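Local structure of AAC3-I (Uncultured bacterium, 5HMN) at residues C[53-58]-C[113-118]. The protein probably transfers an acetyl group from acetyl-coenzyme A to an amino group of aminoglycoside antibiotics, as a GNAT-fold acetyltransferase linked to antibiotic resistance. Sequence-based numbering, arbitrary orientation.
Sequences YFIALA and AARGAY
The side chain of I55 lies against one face of the R115 guanidinium. Its CD1 methyl sits over the centre of the flat group, 3.7 Å above the plane. I55 CG1 follows closely, 3.8 Å from R115 NH2. The two side chains come from opposite directions. I55 keeps CG1 beside its backbone N (chi1 -61°) and runs on extended to CD1, which carries the methyl out to the arginine. R115 CG likewise lies beside its backbone N (chi1 -74°), and the chain is extended from CG to NE. This length lets a residue at the end of helix 100-115 reach strand 54-61, although the nearest CA atoms, those of Y53 and R115, are 10.1 Å apart.

No direct hydrogen bond joins the two segments. A water bridges them: it accepts from R115 NH2 at 2.6 Å and donates to F54 O at 2.7 Å. The water lies at the edge of the guanidinium, in its plane. R115 NH1 forms a salt bridge with E73 of strand 64-75 and a hydrogen bond to D52 O. The bonds at NH1 and NH2 probably fix the rotation of the charged group, with the I55 methyl over one face.

In this GNAT fold, helix 100-115 packs on the central sheet, where I55 also touches L108, and the contact joins the C-terminal end of that helix to the start of strand 54-61. The helix closes in a Schellman motif, with G116 at positive phi (91°) as the C-prime residue. G116 N makes a weak hydrogen bond to A113 O.

The CB bonds of F54 and Y53 lead away from 113-118; the F54 ring packs edge-to-face with Y72, and the Y53 ring stacks on Y53 of the second subunit.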
loop_
_atom_site.group_PDB
_atom_site.type_symbol
_atom_site.label_atom_id
_atom_site.label_comp_id
_atom_site.label_asym_id
_atom_site.label_seq_id
_atom_site.Cartn_x
_atom_site.Cartn_y
_atom_site.Cartn_z
ATOM N N TYR C 53 -5.636 -5.278 -9.065
ATOM C CA TYR C 53 -5.509 -4.300 -7.992
ATOM C C TYR C 53 -4.901 -2.959 -8.406
ATOM O O TYR C 53 -5.044 -1.965 -7.695
ATOM C CB TYR C 53 -4.684 -4.900 -6.850
ATOM C CG TYR C 53 -3.279 -5.299 -7.247
ATOM C CD1 TYR C 53 -2.216 -4.421 -7.089
ATOM C CD2 TYR C 53 -3.016 -6.557 -7.774
ATOM C CE1 TYR C 53 -0.932 -4.781 -7.447
ATOM C CE2 TYR C 53 -1.735 -6.927 -8.136
ATOM C CZ TYR C 53 -0.699 -6.034 -7.970
ATOM O OH TYR C 53 0.576 -6.401 -8.327
ATOM N N PHE C 54 -4.219 -2.922 -9.549
ATOM C CA PHE C 54 -3.565 -1.680 -9.970
ATOM C C PHE C 54 -4.523 -0.762 -10.722
ATOM O O PHE C 54 -5.285 -1.208 -11.577
ATOM C CB PHE C 54 -2.339 -1.977 -10.839
ATOM C CG PHE C 54 -1.562 -0.744 -11.228
ATOM C CD1 PHE C 54 -0.832 -0.045 -10.282
ATOM C CD2 PHE C 54 -1.569 -0.283 -12.537
ATOM C CE1 PHE C 54 -0.114 1.090 -10.629
ATOM C CE2 PHE C 54 -0.854 0.850 -12.895
ATOM C CZ PHE C 54 -0.125 1.540 -11.938
ATOM N N ILE C 55 -4.479 0.528 -10.386
ATOM C CA ILE C 55 -5.314 1.532 -11.037
ATOM C C ILE C 55 -4.470 2.722 -11.495
ATOM O O ILE C 55 -3.756 3.336 -10.700
ATOM C CB ILE C 55 -6.434 2.042 -10.099
ATOM C CG1 ILE C 55 -7.352 0.891 -9.679
ATOM C CG2 ILE C 55 -7.236 3.147 -10.773
ATOM C CD1 ILE C 55 -8.426 1.290 -8.687
ATOM N N ALA C 56 -4.553 3.041 -12.780
ATOM C CA ALA C 56 -3.834 4.187 -13.329
ATOM C C ALA C 56 -4.799 5.141 -14.013
ATOM O O ALA C 56 -5.506 4.754 -14.939
ATOM C CB ALA C 56 -2.761 3.727 -14.303
ATOM N N LEU C 57 -4.835 6.386 -13.547
ATOM C CA LEU C 57 -5.708 7.399 -14.132
ATOM C C LEU C 57 -4.883 8.493 -14.795
ATOM O O LEU C 57 -3.845 8.904 -14.276
ATOM C CB LEU C 57 -6.623 8.018 -13.068
ATOM C CG LEU C 57 -7.504 7.077 -12.245
ATOM C CD1 LEU C 57 -8.371 7.872 -11.281
ATOM C CD2 LEU C 57 -8.361 6.210 -13.152
ATOM N N ALA C 58 -5.356 8.971 -15.940
ATOM C CA ALA C 58 -4.689 10.062 -16.639
ATOM C C ALA C 58 -5.659 11.198 -16.924
ATOM O O ALA C 58 -6.793 10.969 -17.336
ATOM C CB ALA C 58 -4.066 9.561 -17.936
ATOM N N ALA C 113 -16.240 2.870 -5.444
ATOM C CA ALA C 113 -17.597 2.466 -5.085
ATOM C C ALA C 113 -18.081 1.316 -5.964
ATOM O O ALA C 113 -18.822 0.447 -5.509
ATOM C CB ALA C 113 -18.548 3.650 -5.190
ATOM N N ALA C 114 -17.655 1.322 -7.224
ATOM C CA ALA C 114 -17.993 0.252 -8.153
ATOM C C ALA C 114 -17.233 -1.027 -7.808
ATOM O O ALA C 114 -17.690 -2.129 -8.114
ATOM C CB ALA C 114 -17.696 0.676 -9.581
ATOM N N ARG C 115 -16.076 -0.872 -7.169
ATOM C CA ARG C 115 -15.264 -2.014 -6.748
ATOM C C ARG C 115 -15.655 -2.496 -5.358
ATOM O O ARG C 115 -15.266 -3.585 -4.937
ATOM C CB ARG C 115 -13.774 -1.660 -6.770
ATOM C CG ARG C 115 -13.177 -1.563 -8.166
ATOM C CD ARG C 115 -11.680 -1.290 -8.110
ATOM N NE ARG C 115 -11.080 -1.278 -9.442
ATOM C CZ ARG C 115 -10.032 -2.013 -9.792
ATOM N NH1 ARG C 115 -9.462 -2.815 -8.905
ATOM N NH2 ARG C 115 -9.549 -1.946 -11.024
ATOM N N GLY C 116 -16.426 -1.680 -4.646
ATOM C CA GLY C 116 -16.886 -2.041 -3.318
ATOM C C GLY C 116 -15.953 -1.576 -2.213
ATOM O O GLY C 116 -16.156 -1.905 -1.045
ATOM N N ALA C 117 -14.928 -0.815 -2.583
ATOM C CA ALA C 117 -13.998 -0.255 -1.608
ATOM C C ALA C 117 -14.726 0.725 -0.699
ATOM O O ALA C 117 -15.599 1.461 -1.153
ATOM C CB ALA C 117 -12.839 0.427 -2.308
ATOM N N TYR C 118 -14.369 0.733 0.583
ATOM C CA TYR C 118 -15.077 1.564 1.550
ATOM C C TYR C 118 -14.294 2.828 1.891
ATOM O O TYR C 118 -14.830 3.742 2.515
ATOM C CB TYR C 118 -15.384 0.769 2.828
ATOM C CG TYR C 118 -14.201 0.581 3.755
ATOM C CD1 TYR C 118 -14.024 1.401 4.863
ATOM C CD2 TYR C 118 -13.268 -0.421 3.528
ATOM C CE1 TYR C 118 -12.944 1.232 5.715
ATOM C CE2 TYR C 118 -12.186 -0.596 4.371
ATOM C CZ TYR C 118 -12.029 0.233 5.461
ATOM O OH TYR C 118 -10.954 0.061 6.295
HETATM O O HOH W 1 -7.289 -2.989 -11.884
#